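2-methyl-aconitate isomerase (Shewanella oneidensis, PDB 5K87) catalyses the cis-trans isomerization of 2-methyl-aconitate by base-catalysed proton abstraction, a step in propionate breakdown through the 2-methylcitrate cycle. Local coordinates at residues A[147-155]-A[178-189]. The protein carries 1 engineered substitution. Residues are numbered along the deposited sequence; the frame is centred on the assembly and turned at random. Where two conformers were deposited one is given.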
loop_
_atom_site.group_PDB
_atom_site.type_symbol
_atom_site.label_atom_id
_atom_site.label_comp_id
_atom_site.label_asym_id
_atom_site.label_seq_id
_atom_site.Cartn_x
_atom_site.Cartn_y
_atom_site.Cartn_z
ATOM N N GLY A 147 -23.099 -14.494 10.428
ATOM C CA GLY A 147 -23.733 -15.644 11.056
ATOM C C GLY A 147 -23.702 -16.894 10.191
ATOM O O GLY A 147 -24.743 -17.529 9.964
ATOM N N LYS A 148 -22.515 -17.257 9.709
ATOM C CA LYS A 148 -22.339 -18.409 8.826
ATOM C C LYS A 148 -21.126 -19.231 9.243
ATOM O O LYS A 148 -20.183 -18.697 9.835
ATOM C CB LYS A 148 -22.137 -17.948 7.379
ATOM C CG LYS A 148 -23.363 -17.348 6.716
ATOM C CD LYS A 148 -24.439 -18.400 6.504
ATOM C CE LYS A 148 -25.615 -17.852 5.708
ATOM N NZ LYS A 148 -26.708 -18.858 5.611
ATOM N N THR A 149 -21.145 -20.523 8.928
ATOM C CA THR A 149 -20.013 -21.403 9.172
ATOM C C THR A 149 -19.082 -21.425 7.967
ATOM O O THR A 149 -19.531 -21.549 6.818
ATOM C CB THR A 149 -20.488 -22.842 9.403
ATOM O OG1 THR A 149 -21.349 -22.880 10.548
ATOM C CG2 THR A 149 -19.302 -23.790 9.610
ATOM N N ILE A 150 -17.782 -21.292 8.226
ATOM C CA ILE A 150 -16.779 -21.461 7.179
ATOM C C ILE A 150 -15.714 -22.407 7.711
ATOM O O ILE A 150 -15.347 -22.328 8.877
ATOM C CB ILE A 150 -16.151 -20.129 6.778
ATOM C CG1 ILE A 150 -17.228 -19.162 6.294
ATOM C CG2 ILE A 150 -15.100 -20.356 5.721
ATOM C CD1 ILE A 150 -16.740 -17.758 6.187
ATOM N N ILE A 151 -15.255 -23.336 6.881
ATOM C CA ILE A 151 -14.248 -24.306 7.288
ATOM C C ILE A 151 -12.921 -23.986 6.605
ATOM O O ILE A 151 -12.893 -23.690 5.407
ATOM C CB ILE A 151 -14.671 -25.726 6.879
ATOM C CG1 ILE A 151 -16.080 -26.052 7.394
ATOM C CG2 ILE A 151 -13.655 -26.743 7.344
ATOM C CD1 ILE A 151 -16.213 -26.052 8.897
ATOM N N ALA A 152 -11.824 -24.032 7.358
ATOM C CA ALA A 152 -10.499 -23.906 6.760
ATOM C C ALA A 152 -9.679 -25.143 7.086
ATOM O O ALA A 152 -9.511 -25.480 8.256
ATOM C CB ALA A 152 -9.797 -22.665 7.268
ATOM N N HIS A 153 -9.192 -25.828 6.058
ATOM C CA HIS A 153 -8.364 -27.015 6.247
ATOM C C HIS A 153 -6.912 -26.581 6.219
ATOM O O HIS A 153 -6.324 -26.409 5.156
ATOM C CB HIS A 153 -8.651 -28.058 5.163
ATOM C CG HIS A 153 -10.081 -28.489 5.111
ATOM N ND1 HIS A 153 -10.626 -29.375 6.015
ATOM C CD2 HIS A 153 -11.081 -28.148 4.266
ATOM C CE1 HIS A 153 -11.901 -29.569 5.721
ATOM N NE2 HIS A 153 -12.202 -28.833 4.669
ATOM N N VAL A 154 -6.344 -26.387 7.403
ATOM C CA VAL A 154 -5.008 -25.816 7.513
ATOM C C VAL A 154 -3.971 -26.912 7.720
ATOM O O VAL A 154 -4.094 -27.702 8.651
ATOM C CB VAL A 154 -4.933 -24.810 8.669
ATOM C CG1 VAL A 154 -3.552 -24.170 8.740
ATOM C CG2 VAL A 154 -6.033 -23.753 8.528
ATOM N N PRO A 155 -2.947 -26.956 6.864
ATOM C CA PRO A 155 -1.918 -27.989 7.033
ATOM C C PRO A 155 -1.033 -27.719 8.244
ATOM O O PRO A 155 -0.709 -26.561 8.554
ATOM C CB PRO A 155 -1.116 -27.899 5.738
ATOM C CG PRO A 155 -1.286 -26.473 5.290
ATOM C CD PRO A 155 -2.690 -26.097 5.693
ATOM N N GLU A 178 -1.268 -24.765 0.220
ATOM C CA GLU A 178 -2.690 -24.701 -0.111
ATOM C C GLU A 178 -3.558 -24.811 1.135
ATOM O O GLU A 178 -3.380 -25.719 1.951
ATOM C CB GLU A 178 -3.054 -25.836 -1.065
ATOM C CG GLU A 178 -4.497 -25.787 -1.548
ATOM C CD GLU A 178 -4.863 -26.919 -2.498
ATOM O OE1 GLU A 178 -4.003 -27.789 -2.774
ATOM O OE2 GLU A 178 -6.021 -26.938 -2.970
ATOM N N VAL A 179 -4.526 -23.902 1.263
ATOM C CA VAL A 179 -5.517 -23.975 2.320
ATOM C C VAL A 179 -6.895 -24.022 1.678
ATOM O O VAL A 179 -7.372 -23.029 1.112
ATOM C CB VAL A 179 -5.424 -22.763 3.265
ATOM C CG1 VAL A 179 -6.488 -22.867 4.348
ATOM C CG2 VAL A 179 -4.032 -22.686 3.874
ATOM N N GLN A 180 -7.532 -25.185 1.739
ATOM C CA GLN A 180 -8.869 -25.333 1.195
ATOM C C GLN A 180 -9.901 -24.753 2.157
ATOM O O GLN A 180 -9.864 -25.009 3.368
ATOM C CB GLN A 180 -9.129 -26.807 0.875
ATOM C CG GLN A 180 -8.109 -27.349 -0.122
ATOM C CD GLN A 180 -8.298 -28.808 -0.458
ATOM O OE1 GLN A 180 -8.998 -29.535 0.246
ATOM N NE2 GLN A 180 -7.664 -29.248 -1.543
ATOM N N ILE A 181 -10.815 -23.961 1.597
ATOM C CA ILE A 181 -11.855 -23.287 2.365
ATOM C C ILE A 181 -13.232 -23.766 1.927
ATOM O O ILE A 181 -13.437 -24.051 0.750
ATOM C CB ILE A 181 -11.795 -21.763 2.144
ATOM C CG1 ILE A 181 -10.378 -21.249 2.378
ATOM C CG2 ILE A 181 -12.784 -21.046 3.052
ATOM C CD1 ILE A 181 -9.892 -21.468 3.774
ATOM N N GLU A 182 -14.170 -23.860 2.867
ATOM C CA GLU A 182 -15.532 -24.270 2.530
ATOM C C GLU A 182 -16.546 -23.378 3.221
ATOM O O GLU A 182 -16.630 -23.357 4.457
ATOM C CB GLU A 182 -15.788 -25.704 2.977
ATOM C CG GLU A 182 -14.767 -26.690 2.459
ATOM C CD GLU A 182 -15.027 -28.094 2.931
ATOM O OE1 GLU A 182 -14.173 -28.967 2.678
ATOM O OE2 GLU A 182 -16.090 -28.322 3.546
ATOM N N PHE A 183 -17.341 -22.683 2.414
ATOM C CA PHE A 183 -18.367 -21.788 2.910
ATOM C C PHE A 183 -19.655 -22.590 2.977
ATOM O O PHE A 183 -20.277 -22.873 1.941
ATOM C CB PHE A 183 -18.529 -20.605 1.957
ATOM C CG PHE A 183 -17.297 -19.732 1.853
ATOM C CD1 PHE A 183 -16.195 -20.136 1.109
ATOM C CD2 PHE A 183 -17.256 -18.494 2.478
ATOM C CE1 PHE A 183 -15.067 -19.316 1.004
ATOM C CE2 PHE A 183 -16.132 -17.677 2.382
ATOM C CZ PHE A 183 -15.041 -18.086 1.645
ATOM N N MET A 184 -20.053 -22.980 4.184
ATOM C CA MET A 184 -21.233 -23.825 4.354
ATOM C C MET A 184 -22.518 -23.019 4.226
ATOM O O MET A 184 -22.608 -21.890 4.715
ATOM C CB MET A 184 -21.201 -24.501 5.722
ATOM C CG MET A 184 -19.944 -25.305 5.995
ATOM S SD MET A 184 -19.581 -26.574 4.765
ATOM C CE MET A 184 -21.020 -27.627 4.921
ATOM N N ASN A 185 -23.513 -23.611 3.563
ATOM C CA ASN A 185 -24.855 -23.026 3.467
ATOM C C ASN A 185 -24.820 -21.517 3.190
ATOM O O ASN A 185 -25.338 -20.724 3.977
ATOM C CB ASN A 185 -25.635 -23.325 4.755
ATOM C CG ASN A 185 -27.078 -22.854 4.700
ATOM O OD1 ASN A 185 -27.726 -22.913 3.655
ATOM N ND2 ASN A 185 -27.586 -22.372 5.832
ATOM N N PRO A 186 -24.174 -21.111 2.083
ATOM C CA PRO A 186 -23.886 -19.684 1.896
ATOM C C PRO A 186 -25.100 -18.788 1.621
ATOM O O PRO A 186 -24.994 -17.585 1.854
ATOM C CB PRO A 186 -22.927 -19.676 0.699
ATOM C CG PRO A 186 -23.255 -20.924 -0.046
ATOM C CD PRO A 186 -23.587 -21.930 1.008
ATOM N N ALA A 187 -26.215 -19.326 1.136
ATOM C CA ALA A 187 -27.390 -18.480 0.904
ATOM C C ALA A 187 -27.852 -17.805 2.194
ATOM O O ALA A 187 -27.943 -18.450 3.234
ATOM C CB ALA A 187 -28.524 -19.290 0.304
ATOM N N ALA A 188 -28.131 -16.507 2.130
ATOM C CA ALA A 188 -28.609 -15.781 3.303
ATOM C C ALA A 188 -29.975 -16.311 3.731
ATOM O O ALA A 188 -30.721 -16.849 2.913
ATOM C CB ALA A 188 -28.683 -14.298 3.013
ATOM N N ASP A 189 -30.296 -16.166 5.013
ATOM C CA ASP A 189 -31.592 -16.607 5.529
ATOM C C ASP A 189 -32.716 -15.645 5.160
ATOM O O ASP A 189 -32.469 -14.490 4.811
ATOM C CB ASP A 189 -31.534 -16.791 7.045
ATOM C CG ASP A 189 -30.682 -17.974 7.453
ATOM O OD1 ASP A 189 -30.559 -18.923 6.647
ATOM O OD2 ASP A 189 -30.134 -17.956 8.576
HETATM O O HOH W 1 -27.914 -18.971 8.140
HETATM O O HOH W 2 -20.679 -19.823 4.749
HETATM O O HOH W 3 -23.331 -21.632 7.451
HETATM O O HOH W 4 -6.053 -27.507 2.656
#
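Lys-148 NZ is gripped by two backbone carbonyls of the loop that follows strand 179-184, at 2.7 Å from Ala-187 O and 2.8 Å from Asn-185 O. It closes one end of an antiparallel strand pair in this PrpF-family protein of the diaminopimelate-epimerase clan. NZ meets Asn-185 O almost head-on (175° at the oxygen), whereas it sits above the carbonyl plane of Ala-187. Water 1 accepts a third bond from NZ and donates to Asp-189 OD2. The chain bends at chi2 (-68°), then runs straight out to the loop. With an alanine here, Asn-185 O and Ala-187 O would probably lose their shared donor and the loop be less firmly held.

Beyond the lysine, strand 148-157 is also bonded to strand 135-143 and strand 179-184 to strand 374-391. Ile-151 and Glu-182 exchange backbone bonds, N to O in both directions. Near Thr-149, whose O accepts from Met-184 N, waters 2 and 3 also link its backbone to Met-184 O.

On one sheet face, Ile-150 lies alongside Phe-183, its CG2 over the ring centre and its CD1 3.8 Å from Phe-183 CD2; Ala-152 CB meets Ile-181 CD1 at 3.7 Å. Helix 113-122 packs against this face, and Phe-183 lies near Gly-324, a substrate-binding residue; the side chain of Phe-183 is about 7 Å from the bound malonate.

The other face carries a His-carboxylate pair: His-153 NE2 donates to Glu-182 OE1 at 2.8 Å. Thr-138 holds ND1 and Lys-379 pairs with OE2, probably fixing both groups. Ring and carboxylate planes stand 56° apart, and NE2 meets OE1 from above the carboxylate plane.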